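Local atomic coordinates of bifunctional protein FolD (Thermus thermophilus, PDB entry 6V6Y), a protein that probably oxidises 5,10-methylenetetrahydrofolate with NADP(+) and then hydrolyses the methenyl product to 10-formyltetrahydrofolate, in the one-carbon metabolism of the cell. Residues 17-22 against 268-273; 91-96 against 104-109; 141-146 against 151-156. One frame throughout, in Å; residues are numbered along the deposited sequence.

In FolD, two contacts local in sequence sit inside a third that brings the chain ends together. Contact 1 pairs helix 8-24 with the C-terminal helix 257-276, joining the N-terminal catalytic part to the NADP-binding part. Nested inside the long loop it closes are contact 2, where strand 90-93 of the catalytic sheet meets helix 103-109, and, later in the chain, contact 3, where helix 137-148 meets the approach to strand 157-161. Contacts 2 and 3 lie on opposite sides of the chain's centre, their own centres about 28 Å apart. Contact 1 is about 22 and 21 Å from them, centre to centre, and touches contact 3 through a salt bridge, Glu18 OE1 to Arg144 NH2 at 2.8 Å.

Contact 1 (17-22 against 268-273)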
ATOM      1  N   GLU A  17      15.985   3.713 -25.097  1.00 55.09           N
ATOM      2  CA  GLU A  17      15.593   3.494 -26.484  1.00 53.57           C
ATOM      3  C   GLU A  17      14.089   3.685 -26.660  1.00 56.89           C
ATOM      4  O   GLU A  17      13.644   4.346 -27.609  1.00 56.69           O
ATOM      5  CB  GLU A  17      16.025   2.093 -26.915  1.00 52.81           C
ATOM      6  CG  GLU A  17      16.751   1.988 -28.253  1.00 65.10           C
ATOM      7  CD  GLU A  17      17.781   3.083 -28.489  1.00 67.39           C
ATOM      8  OE1 GLU A  17      18.700   3.242 -27.650  1.00 69.76           O
ATOM      9  OE2 GLU A  17      17.669   3.775 -29.525  1.00 64.05           O
ATOM     10  N   GLU A  18      13.286   3.125 -25.743  1.00 53.07           N
ATOM     11  CA  GLU A  18      11.838   3.347 -25.782  1.00 51.93           C
ATOM     12  C   GLU A  18      11.493   4.828 -25.681  1.00 57.41           C
ATOM     13  O   GLU A  18      10.573   5.309 -26.361  1.00 56.84           O
ATOM     14  CB  GLU A  18      11.142   2.573 -24.660  1.00 51.96           C
ATOM     15  CG  GLU A  18      10.845   1.122 -25.030  1.00 57.32           C
ATOM     16  CD  GLU A  18      10.625   0.199 -23.837  1.00 56.87           C
ATOM     17  OE1 GLU A  18      11.001  -0.990 -23.941  1.00 56.86           O
ATOM     18  OE2 GLU A  18      10.072   0.654 -22.808  1.00 56.70           O
ATOM     19  N   ILE A  19      12.211   5.568 -24.831  1.00 55.29           N
ATOM     20  CA  ILE A  19      11.902   6.983 -24.639  1.00 57.77           C
ATOM     21  C   ILE A  19      12.250   7.778 -25.897  1.00 59.58           C
ATOM     22  O   ILE A  19      11.437   8.564 -26.394  1.00 61.44           O
ATOM     23  CB  ILE A  19      12.626   7.530 -23.393  1.00 54.60           C
ATOM     24  CG1 ILE A  19      12.008   6.959 -22.105  1.00 52.42           C
ATOM     25  CG2 ILE A  19      12.606   9.072 -23.382  1.00 53.59           C
ATOM     26  CD1 ILE A  19      12.819   7.275 -20.841  1.00 45.16           C
ATOM     27  N   ARG A  20      13.460   7.577 -26.436  1.00 57.67           N
ATOM     28  CA  ARG A  20      13.857   8.318 -27.633  1.00 63.18           C
ATOM     29  C   ARG A  20      12.872   8.080 -28.773  1.00 67.52           C
ATOM     30  O   ARG A  20      12.485   9.020 -29.479  1.00 68.79           O
ATOM     31  CB  ARG A  20      15.281   7.933 -28.051  1.00 60.82           C
ATOM     32  CG  ARG A  20      16.328   8.232 -26.991  1.00 61.47           C
ATOM     33  CD  ARG A  20      17.739   7.987 -27.485  1.00 58.88           C
ATOM     34  NE  ARG A  20      18.271   6.679 -27.099  1.00 59.54           N
ATOM     35  CZ  ARG A  20      19.161   6.489 -26.123  1.00 62.90           C
ATOM     36  NH1 ARG A  20      19.607   7.520 -25.411  1.00 61.72           N
ATOM     37  NH2 ARG A  20      19.608   5.269 -25.851  1.00 58.60           N
ATOM     38  N   ALA A  21      12.423   6.831 -28.936  1.00 67.11           N
ATOM     39  CA  ALA A  21      11.474   6.507 -29.995  1.00 67.04           C
ATOM     40  C   ALA A  21      10.184   7.286 -29.832  1.00 69.49           C
ATOM     41  O   ALA A  21       9.632   7.801 -30.812  1.00 73.52           O
ATOM     42  CB  ALA A  21      11.181   5.007 -30.006  1.00 61.11           C
ATOM     43  N   ARG A  22       9.682   7.382 -28.603  1.00 66.15           N
ATOM     44  CA  ARG A  22       8.388   8.012 -28.395  1.00 70.50           C
ATOM     45  C   ARG A  22       8.469   9.530 -28.554  1.00 71.11           C
ATOM     46  O   ARG A  22       7.474  10.166 -28.914  1.00 72.88           O
ATOM     47  CB  ARG A  22       7.846   7.610 -27.019  1.00 67.49           C
ATOM     48  CG  ARG A  22       6.456   8.131 -26.703  1.00 73.91           C
ATOM     49  CD  ARG A  22       5.365   7.236 -27.267  1.00 77.60           C
ATOM     50  NE  ARG A  22       4.038   7.771 -26.969  1.00 80.09           N
ATOM     51  CZ  ARG A  22       3.472   8.773 -27.641  1.00 87.64           C
ATOM     52  NH1 ARG A  22       4.123   9.343 -28.653  1.00 85.93           N
ATOM     53  NH2 ARG A  22       2.258   9.207 -27.307  1.00 85.04           N
ATOM     54  N   ASN A 268       9.076   8.391 -16.030  1.00 44.86           N
ATOM     55  CA  ASN A 268       7.963   9.029 -15.331  1.00 46.92           C
ATOM     56  C   ASN A 268       7.793  10.475 -15.783  1.00 49.44           C
ATOM     57  O   ASN A 268       6.683  11.026 -15.711  1.00 45.95           O
ATOM     58  CB  ASN A 268       8.178   8.989 -13.817  1.00 39.40           C
ATOM     59  CG  ASN A 268       7.536   7.783 -13.144  1.00 42.73           C
ATOM     60  OD1 ASN A 268       6.916   6.929 -13.784  1.00 42.16           O
ATOM     61  ND2 ASN A 268       7.682   7.718 -11.819  1.00 43.44           N
ATOM     62  N   THR A 269       8.886  11.109 -16.225  1.00 48.28           N
ATOM     63  CA  THR A 269       8.799  12.496 -16.675  1.00 45.89           C
ATOM     64  C   THR A 269       8.009  12.589 -17.980  1.00 50.26           C
ATOM     65  O   THR A 269       7.100  13.416 -18.111  1.00 49.57           O
ATOM     66  CB  THR A 269      10.201  13.086 -16.823  1.00 46.97           C
ATOM     67  OG1 THR A 269      10.834  13.105 -15.543  1.00 43.58           O
ATOM     68  CG2 THR A 269      10.139  14.522 -17.348  1.00 46.30           C
ATOM     69  N   LEU A 270       8.331  11.731 -18.948  1.00 47.57           N
ATOM     70  CA  LEU A 270       7.490  11.582 -20.131  1.00 50.50           C
ATOM     71  C   LEU A 270       6.036  11.330 -19.748  1.00 56.44           C
ATOM     72  O   LEU A 270       5.125  12.008 -20.235  1.00 58.89           O
ATOM     73  CB  LEU A 270       8.023  10.437 -20.992  1.00 51.66           C
ATOM     74  CG  LEU A 270       7.330  10.156 -22.330  1.00 61.37           C
ATOM     75  CD1 LEU A 270       6.907  11.451 -23.046  1.00 59.80           C
ATOM     76  CD2 LEU A 270       8.233   9.296 -23.230  1.00 55.70           C
ATOM     77  N   GLU A 271       5.801  10.358 -18.863  1.00 52.20           N
ATOM     78  CA  GLU A 271       4.433   9.968 -18.546  1.00 56.28           C
ATOM     79  C   GLU A 271       3.653  11.136 -17.966  1.00 58.57           C
ATOM     80  O   GLU A 271       2.507  11.382 -18.355  1.00 60.95           O
ATOM     81  CB  GLU A 271       4.435   8.790 -17.572  1.00 57.92           C
ATOM     82  CG  GLU A 271       4.642   7.452 -18.246  1.00 63.47           C
ATOM     83  CD  GLU A 271       3.395   6.992 -18.959  1.00 76.60           C
ATOM     84  OE1 GLU A 271       3.530   6.311 -20.003  1.00 77.79           O
ATOM     85  OE2 GLU A 271       2.282   7.324 -18.471  1.00 74.87           O
ATOM     86  N   ALA A 272       4.260  11.860 -17.019  1.00 55.70           N
ATOM     87  CA  ALA A 272       3.609  13.025 -16.430  1.00 56.63           C
ATOM     88  C   ALA A 272       3.225  14.035 -17.502  1.00 61.60           C
ATOM     89  O   ALA A 272       2.129  14.602 -17.464  1.00 60.40           O
ATOM     90  CB  ALA A 272       4.525  13.672 -15.388  1.00 51.30           C
ATOM     91  N   ALA A 273       4.119  14.261 -18.472  1.00 59.44           N
ATOM     92  CA  ALA A 273       3.832  15.187 -19.565  1.00 64.69           C
ATOM     93  C   ALA A 273       2.595  14.758 -20.349  1.00 69.75           C
ATOM     94  O   ALA A 273       1.692  15.566 -20.599  1.00 72.76           O
ATOM     95  CB  ALA A 273       5.044  15.293 -20.494  1.00 58.30           C
TER
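Ile19 and Leu270 mark the closest backbone approach of two helical segments that run in roughly the same direction, with their CA atoms 7.8 Å apart, a spacing bridged by side chains and by no hydrogen bond. Leu270 does most of the bridging. Its CB points toward helix 8-24, and with CG anti to the backbone N (chi1 -177°) CD2 is the methyl that arrives. That methyl lies 4.1 Å from Arg22 CG and almost as near to Arg22 CB, while Ile19 CG2 is a looser neighbour, 4.4 Å from Leu270 CD2. The arginine thus contributes its aliphatic root: the chain leaves the helix extended, bends at chi2 (84°), and crosses the leucine at about a right angle. Packing continues beyond the pair, for Ile19 also rests on Met266 and Leu57, and Arg22 on Leu274. Two residues before Leu270, the amide nitrogen ND2 of Asn268 donates to the carbonyl oxygens of Val116 and Phe135. Such a return of the last helix to the first domain is characteristic of the two-domain tetrahydrofolate dehydrogenase/cyclohydrolase fold.

Contact 2 (91-96 against 104-109); sequences ILVQLP and QRVLEA
Val93 and Leu95 turn toward Val106 and Leu107 in a compact example of beta-alpha packing: strand 90-93 of the parallel sheet in the catalytic domain is covered by helix 103-109, the next helix along the chain. The CA atoms of Val93 and Leu107 are nearest, 7.6 Å apart, and two pairs of methyl-bearing side chains span the distance. In the buried pair, CG2 of Val93 meets CG1 of Val106 at 4.0 Å. The two valines use different branches: with chi1 at -173°, the strand residue offers the methyl that lies beside its backbone N, whereas the helix residue offers the one anti to its own N. Leucines make the second, looser pair. Leu107 leaves its helix across the line of approach, but its extended chain (chi2 -180°) carries the end nearer the strand, and its CD1 comes within 4.5 Å of Leu95 CD1, methyl against methyl. The side chain of Leu95 is also about 8 Å from the bound NADP, so this packing lies close to the cofactor without touching it. Polar bonds flank the apolar layer. NE2 of Gln94 donates at 2.9 Å to Leu95 O, the carbonyl oxygen of the cis peptide leading into Pro96, meeting a lone pair in the carbonyl plane. On the helix, Glu108 OE2 forms a salt bridge with Arg126 NE of the second subunit, tying this helix to the other subunit of the homodimer; the same oxygen is approached from well above the carboxylate plane by Gln104 NE2, 3.1 Å away.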
ATOM      1  N   ILE A  91       8.014  17.701 -11.451  1.00 46.40           N
ATOM      2  CA  ILE A  91       8.585  18.393 -10.304  1.00 45.98           C
ATOM      3  C   ILE A  91       9.132  17.344  -9.351  1.00 48.17           C
ATOM      4  O   ILE A  91       8.436  16.384  -9.007  1.00 48.30           O
ATOM      5  CB  ILE A  91       7.549  19.288  -9.598  1.00 46.47           C
ATOM      6  CG1 ILE A  91       6.999  20.335 -10.579  1.00 44.46           C
ATOM      7  CG2 ILE A  91       8.181  19.921  -8.360  1.00 40.48           C
ATOM      8  CD1 ILE A  91       5.783  21.114 -10.062  1.00 44.83           C
ATOM      9  N   LEU A  92      10.373  17.536  -8.923  1.00 45.44           N
ATOM     10  CA  LEU A  92      11.109  16.569  -8.133  1.00 48.15           C
ATOM     11  C   LEU A  92      11.794  17.340  -7.024  1.00 49.01           C
ATOM     12  O   LEU A  92      12.452  18.346  -7.301  1.00 48.29           O
ATOM     13  CB  LEU A  92      12.139  15.850  -9.015  1.00 52.06           C
ATOM     14  CG  LEU A  92      12.894  14.603  -8.585  1.00 54.26           C
ATOM     15  CD1 LEU A  92      13.710  14.162  -9.775  1.00 51.79           C
ATOM     16  CD2 LEU A  92      13.800  14.851  -7.389  1.00 55.04           C
ATOM     17  N   VAL A  93      11.633  16.896  -5.779  1.00 48.29           N
ATOM     18  CA  VAL A  93      12.335  17.490  -4.646  1.00 46.53           C
ATOM     19  C   VAL A  93      13.361  16.478  -4.150  1.00 50.80           C
ATOM     20  O   VAL A  93      13.020  15.334  -3.831  1.00 51.75           O
ATOM     21  CB  VAL A  93      11.372  17.906  -3.524  1.00 47.80           C
ATOM     22  CG1 VAL A  93      12.132  18.665  -2.459  1.00 45.91           C
ATOM     23  CG2 VAL A  93      10.249  18.770  -4.074  1.00 48.09           C
ATOM     24  N   GLN A  94      14.618  16.893  -4.099  1.00 50.14           N
ATOM     25  CA  GLN A  94      15.698  15.998  -3.704  1.00 47.41           C
ATOM     26  C   GLN A  94      15.683  15.830  -2.189  1.00 50.60           C
ATOM     27  O   GLN A  94      15.732  16.820  -1.448  1.00 49.51           O
ATOM     28  CB  GLN A  94      17.039  16.553  -4.178  1.00 44.70           C
ATOM     29  CG  GLN A  94      18.218  15.711  -3.782  1.00 51.64           C
ATOM     30  CD  GLN A  94      18.147  14.315  -4.384  1.00 56.00           C
ATOM     31  OE1 GLN A  94      17.887  14.146  -5.582  1.00 57.74           O
ATOM     32  NE2 GLN A  94      18.360  13.306  -3.550  1.00 55.09           N
ATOM     33  N   LEU A  95      15.596  14.586  -1.728  1.00 50.42           N
ATOM     34  CA  LEU A  95      15.633  14.310  -0.301  1.00 52.05           C
ATOM     35  C   LEU A  95      17.039  13.930   0.113  1.00 51.17           C
ATOM     36  O   LEU A  95      17.832  13.470  -0.711  1.00 53.48           O
ATOM     37  CB  LEU A  95      14.650  13.189   0.057  1.00 49.31           C
ATOM     38  CG  LEU A  95      13.277  13.517  -0.519  1.00 50.97           C
ATOM     39  CD1 LEU A  95      12.310  12.357  -0.384  1.00 46.23           C
ATOM     40  CD2 LEU A  95      12.728  14.794   0.118  1.00 45.84           C
ATOM     41  N   PRO A  96      17.402  14.128   1.390  1.00 53.98           N
ATOM     42  CA  PRO A  96      16.572  14.621   2.492  1.00 53.57           C
ATOM     43  C   PRO A  96      16.416  16.127   2.513  1.00 53.94           C
ATOM     44  O   PRO A  96      17.308  16.859   2.090  1.00 55.72           O
ATOM     45  CB  PRO A  96      17.344  14.168   3.727  1.00 53.87           C
ATOM     46  CG  PRO A  96      18.771  14.278   3.289  1.00 52.76           C
ATOM     47  CD  PRO A  96      18.801  13.937   1.813  1.00 52.26           C
ATOM     48  N   GLN A 104       6.655  15.511   4.412  1.00 56.94           N
ATOM     49  CA  GLN A 104       5.321  15.123   3.951  1.00 59.86           C
ATOM     50  C   GLN A 104       4.561  16.332   3.405  1.00 53.49           C
ATOM     51  O   GLN A 104       3.935  16.260   2.339  1.00 52.74           O
ATOM     52  CB  GLN A 104       4.542  14.434   5.095  1.00 58.95           C
ATOM     53  CG  GLN A 104       2.996  14.597   5.058  1.00 62.03           C
ATOM     54  CD  GLN A 104       2.233  13.792   6.157  1.00 70.77           C
ATOM     55  OE1 GLN A 104       2.787  13.448   7.212  1.00 73.63           O
ATOM     56  NE2 GLN A 104       0.959  13.493   5.894  1.00 59.35           N
ATOM     57  N   ARG A 105       4.649  17.466   4.097  1.00 54.64           N
ATOM     58  CA  ARG A 105       3.940  18.659   3.658  1.00 55.09           C
ATOM     59  C   ARG A 105       4.438  19.132   2.292  1.00 54.32           C
ATOM     60  O   ARG A 105       3.639  19.552   1.446  1.00 51.59           O
ATOM     61  CB  ARG A 105       4.090  19.759   4.708  1.00 58.51           C
ATOM     62  CG  ARG A 105       3.324  21.020   4.381  1.00 63.27           C
ATOM     63  CD  ARG A 105       2.035  21.132   5.170  1.00 69.58           C
ATOM     64  NE  ARG A 105       1.455  22.477   5.093  1.00 78.60           N
ATOM     65  CZ  ARG A 105       0.795  22.968   4.037  1.00 80.32           C
ATOM     66  NH1 ARG A 105       0.626  22.231   2.941  1.00 73.40           N
ATOM     67  NH2 ARG A 105       0.301  24.205   4.074  1.00 84.45           N
ATOM     68  N   VAL A 106       5.748  19.041   2.044  1.00 53.81           N
ATOM     69  CA  VAL A 106       6.302  19.467   0.757  1.00 49.42           C
ATOM     70  C   VAL A 106       5.874  18.513  -0.353  1.00 50.16           C
ATOM     71  O   VAL A 106       5.393  18.941  -1.413  1.00 48.06           O
ATOM     72  CB  VAL A 106       7.834  19.573   0.845  1.00 51.45           C
ATOM     73  CG1 VAL A 106       8.462  19.593  -0.556  1.00 48.89           C
ATOM     74  CG2 VAL A 106       8.225  20.799   1.649  1.00 47.33           C
ATOM     75  N   LEU A 107       6.044  17.207  -0.125  1.00 48.11           N
ATOM     76  CA  LEU A 107       5.690  16.208  -1.129  1.00 47.43           C
ATOM     77  C   LEU A 107       4.210  16.277  -1.488  1.00 47.57           C
ATOM     78  O   LEU A 107       3.843  16.153  -2.664  1.00 47.70           O
ATOM     79  CB  LEU A 107       6.064  14.804  -0.621  1.00 46.37           C
ATOM     80  CG  LEU A 107       7.566  14.602  -0.390  1.00 47.48           C
ATOM     81  CD1 LEU A 107       7.923  13.181   0.115  1.00 44.86           C
ATOM     82  CD2 LEU A 107       8.307  14.914  -1.678  1.00 48.14           C
ATOM     83  N   GLU A 108       3.339  16.463  -0.489  1.00 47.82           N
ATOM     84  CA  GLU A 108       1.906  16.577  -0.764  1.00 52.35           C
ATOM     85  C   GLU A 108       1.547  17.868  -1.496  1.00 49.76           C
ATOM     86  O   GLU A 108       0.455  17.951  -2.076  1.00 50.13           O
ATOM     87  CB  GLU A 108       1.103  16.477   0.537  1.00 48.43           C
ATOM     88  CG  GLU A 108       1.208  15.101   1.210  1.00 52.61           C
ATOM     89  CD  GLU A 108       0.127  14.869   2.265  1.00 56.03           C
ATOM     90  OE1 GLU A 108      -0.711  15.776   2.481  1.00 58.83           O
ATOM     91  OE2 GLU A 108       0.118  13.780   2.881  1.00 54.76           O
ATOM     92  N   ALA A 109       2.437  18.867  -1.493  1.00 48.48           N
ATOM     93  CA  ALA A 109       2.192  20.096  -2.249  1.00 50.96           C
ATOM     94  C   ALA A 109       2.402  19.921  -3.745  1.00 47.81           C
ATOM     95  O   ALA A 109       1.819  20.674  -4.529  1.00 48.51           O
ATOM     96  CB  ALA A 109       3.091  21.224  -1.749  1.00 47.48           C
TER

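Contact 3 (141-146 against 151-156); sequences GVVRLL and VDLRGK
Leu146 and Val151 meet through both backbone and side chain, where the helix gives way to the loop that follows it. The helix carbonyl Leu146 O accepts from Val151 N at 3.0 Å in a fairly straight bond. Its donor stands 29° off the carbonyl plane. The Leu146 side chain begins with CB, which faces CB of Val151 at 4.2 Å. From there chi1 of -66° swings CG to the position anti to the carbonyl carbon, and the chain forks between two partners. Branch CD2 stays with the valine, 4.1 Å from Val151 CG2; branch CD1 reaches onward to CD2 of Leu153, also 4.1 Å away, the two leucines crossing at about a right angle. Ile222 and Val224, on strand 222-225, also touch this side chain, which therefore lies between loop and sheet. The arrangement belongs to the Rossmann-type NADP-binding domain: helix 137-148 packs on the parallel sheet, and residues 151-156 lead into strand 157-161, just beyond which lie Gly162, Arg163 and Ser164, predicted to bind NADP(+). Leu153 has a second, wider contact, through CD1, with Val143 one turn back on the helix, and it opens a type II beta turn. That turn is closed by Lys156 N donating to Leu153 O, and Gly155 takes the positive phi of its third position. Ahead of it, Asp152 points away from the helix and forms an Asx turn, OD1 accepting from Arg154 N at 3.3 Å from above the carboxylate plane. The same oxygen is gripped again on its syn side by Arg154 NE, 2.6 Å away and nearly straight at 172°, within the guanidinium plane.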
ATOM      1  N   GLY A 141      12.005   0.474 -11.266  1.00 38.63           N
ATOM      2  CA  GLY A 141      13.233   0.021 -11.889  1.00 42.06           C
ATOM      3  C   GLY A 141      13.559  -1.410 -11.518  1.00 41.84           C
ATOM      4  O   GLY A 141      14.090  -2.169 -12.333  1.00 40.26           O
ATOM      5  N   VAL A 142      13.232  -1.803 -10.287  1.00 42.19           N
ATOM      6  CA  VAL A 142      13.473  -3.177  -9.861  1.00 38.48           C
ATOM      7  C   VAL A 142      12.563  -4.135 -10.619  1.00 39.52           C
ATOM      8  O   VAL A 142      13.016  -5.146 -11.161  1.00 42.27           O
ATOM      9  CB  VAL A 142      13.298  -3.282  -8.341  1.00 37.89           C
ATOM     10  CG1 VAL A 142      13.176  -4.718  -7.911  1.00 32.04           C
ATOM     11  CG2 VAL A 142      14.473  -2.545  -7.659  1.00 35.51           C
ATOM     12  N   VAL A 143      11.271  -3.818 -10.701  1.00 41.42           N
ATOM     13  CA  VAL A 143      10.351  -4.668 -11.457  1.00 42.37           C
ATOM     14  C   VAL A 143      10.798  -4.767 -12.917  1.00 43.96           C
ATOM     15  O   VAL A 143      10.946  -5.864 -13.471  1.00 40.60           O
ATOM     16  CB  VAL A 143       8.904  -4.145 -11.335  1.00 41.09           C
ATOM     17  CG1 VAL A 143       7.981  -4.946 -12.231  1.00 38.15           C
ATOM     18  CG2 VAL A 143       8.408  -4.234  -9.885  1.00 42.09           C
ATOM     19  N   ARG A 144      11.048  -3.615 -13.555  1.00 43.34           N
ATOM     20  CA  ARG A 144      11.447  -3.625 -14.960  1.00 42.02           C
ATOM     21  C   ARG A 144      12.736  -4.406 -15.167  1.00 40.95           C
ATOM     22  O   ARG A 144      12.850  -5.191 -16.119  1.00 40.88           O
ATOM     23  CB  ARG A 144      11.599  -2.197 -15.479  1.00 47.25           C
ATOM     24  CG  ARG A 144      12.268  -2.108 -16.846  1.00 45.37           C
ATOM     25  CD  ARG A 144      11.256  -1.956 -17.964  1.00 45.05           C
ATOM     26  NE  ARG A 144      11.886  -2.105 -19.273  1.00 46.71           N
ATOM     27  CZ  ARG A 144      11.493  -1.471 -20.372  1.00 49.81           C
ATOM     28  NH1 ARG A 144      10.464  -0.624 -20.322  1.00 48.80           N
ATOM     29  NH2 ARG A 144      12.137  -1.676 -21.525  1.00 49.04           N
ATOM     30  N   LEU A 145      13.709  -4.227 -14.271  1.00 42.41           N
ATOM     31  CA  LEU A 145      14.958  -4.972 -14.389  1.00 42.08           C
ATOM     32  C   LEU A 145      14.706  -6.476 -14.371  1.00 46.16           C
ATOM     33  O   LEU A 145      15.249  -7.212 -15.209  1.00 46.62           O
ATOM     34  CB  LEU A 145      15.928  -4.566 -13.281  1.00 41.36           C
ATOM     35  CG  LEU A 145      17.313  -5.230 -13.311  1.00 46.93           C
ATOM     36  CD1 LEU A 145      18.357  -4.261 -12.816  1.00 46.43           C
ATOM     37  CD2 LEU A 145      17.339  -6.508 -12.451  1.00 45.52           C
ATOM     38  N   LEU A 146      13.883  -6.958 -13.422  1.00 43.10           N
ATOM     39  CA  LEU A 146      13.620  -8.396 -13.348  1.00 42.66           C
ATOM     40  C   LEU A 146      12.927  -8.896 -14.609  1.00 42.03           C
ATOM     41  O   LEU A 146      13.267  -9.965 -15.134  1.00 41.09           O
ATOM     42  CB  LEU A 146      12.779  -8.730 -12.116  1.00 39.07           C
ATOM     43  CG  LEU A 146      13.448  -8.502 -10.758  1.00 43.24           C
ATOM     44  CD1 LEU A 146      12.396  -8.327  -9.624  1.00 44.07           C
ATOM     45  CD2 LEU A 146      14.401  -9.632 -10.426  1.00 35.62           C
ATOM     46  N   VAL A 151      12.692 -12.859 -15.745  1.00 47.50           N
ATOM     47  CA  VAL A 151      12.050 -13.439 -14.564  1.00 46.71           C
ATOM     48  C   VAL A 151      10.538 -13.344 -14.737  1.00 46.56           C
ATOM     49  O   VAL A 151       9.998 -12.261 -14.982  1.00 45.63           O
ATOM     50  CB  VAL A 151      12.501 -12.743 -13.271  1.00 46.42           C
ATOM     51  CG1 VAL A 151      12.014 -13.528 -12.046  1.00 42.78           C
ATOM     52  CG2 VAL A 151      14.011 -12.591 -13.244  1.00 43.78           C
ATOM     53  N   ASP A 152       9.857 -14.483 -14.642  1.00 49.03           N
ATOM     54  CA  ASP A 152       8.394 -14.548 -14.627  1.00 49.82           C
ATOM     55  C   ASP A 152       7.965 -14.481 -13.163  1.00 48.08           C
ATOM     56  O   ASP A 152       8.123 -15.448 -12.413  1.00 47.52           O
ATOM     57  CB  ASP A 152       7.911 -15.826 -15.310  1.00 49.50           C
ATOM     58  CG  ASP A 152       6.392 -15.976 -15.298  1.00 52.82           C
ATOM     59  OD1 ASP A 152       5.677 -15.093 -14.776  1.00 52.74           O
ATOM     60  OD2 ASP A 152       5.901 -17.001 -15.815  1.00 57.54           O
ATOM     61  N   LEU A 153       7.437 -13.327 -12.749  1.00 46.38           N
ATOM     62  CA  LEU A 153       7.191 -13.075 -11.331  1.00 44.50           C
ATOM     63  C   LEU A 153       5.909 -13.717 -10.814  1.00 46.67           C
ATOM     64  O   LEU A 153       5.739 -13.814  -9.590  1.00 43.49           O
ATOM     65  CB  LEU A 153       7.152 -11.567 -11.076  1.00 42.53           C
ATOM     66  CG  LEU A 153       8.481 -10.829 -11.272  1.00 43.22           C
ATOM     67  CD1 LEU A 153       8.273  -9.304 -11.325  1.00 44.72           C
ATOM     68  CD2 LEU A 153       9.469 -11.208 -10.199  1.00 43.80           C
ATOM     69  N   ARG A 154       5.014 -14.146 -11.715  1.00 47.69           N
ATOM     70  CA  ARG A 154       3.761 -14.796 -11.343  1.00 45.78           C
ATOM     71  C   ARG A 154       4.032 -16.056 -10.537  1.00 49.05           C
ATOM     72  O   ARG A 154       4.701 -16.977 -11.016  1.00 46.46           O
ATOM     73  CB  ARG A 154       2.952 -15.147 -12.594  1.00 46.18           C
ATOM     74  CG  ARG A 154       2.554 -13.912 -13.427  1.00 53.24           C
ATOM     75  CD  ARG A 154       2.189 -14.253 -14.881  1.00 52.80           C
ATOM     76  NE  ARG A 154       3.185 -15.133 -15.493  1.00 57.94           N
ATOM     77  CZ  ARG A 154       2.910 -16.056 -16.413  1.00 60.38           C
ATOM     78  NH1 ARG A 154       1.662 -16.218 -16.839  1.00 57.76           N
ATOM     79  NH2 ARG A 154       3.879 -16.822 -16.900  1.00 58.05           N
ATOM     80  N   GLY A 155       3.509 -16.097  -9.312  1.00 45.05           N
ATOM     81  CA  GLY A 155       3.705 -17.250  -8.461  1.00 47.61           C
ATOM     82  C   GLY A 155       5.048 -17.334  -7.775  1.00 45.59           C
ATOM     83  O   GLY A 155       5.276 -18.286  -7.021  1.00 47.36           O
ATOM     84  N   LYS A 156       5.935 -16.367  -7.976  1.00 44.12           N
ATOM     85  CA  LYS A 156       7.245 -16.416  -7.333  1.00 44.79           C
ATOM     86  C   LYS A 156       7.170 -15.979  -5.875  1.00 41.34           C
ATOM     87  O   LYS A 156       6.434 -15.058  -5.519  1.00 38.87           O
ATOM     88  CB  LYS A 156       8.249 -15.515  -8.069  1.00 44.44           C
ATOM     89  CG  LYS A 156       8.712 -16.027  -9.427  1.00 48.40           C
ATOM     90  CD  LYS A 156       9.714 -17.164  -9.323  1.00 46.16           C
ATOM     91  CE  LYS A 156      10.285 -17.488 -10.712  1.00 48.52           C
ATOM     92  NZ  LYS A 156       9.175 -17.762 -11.676  1.00 49.94           N
TER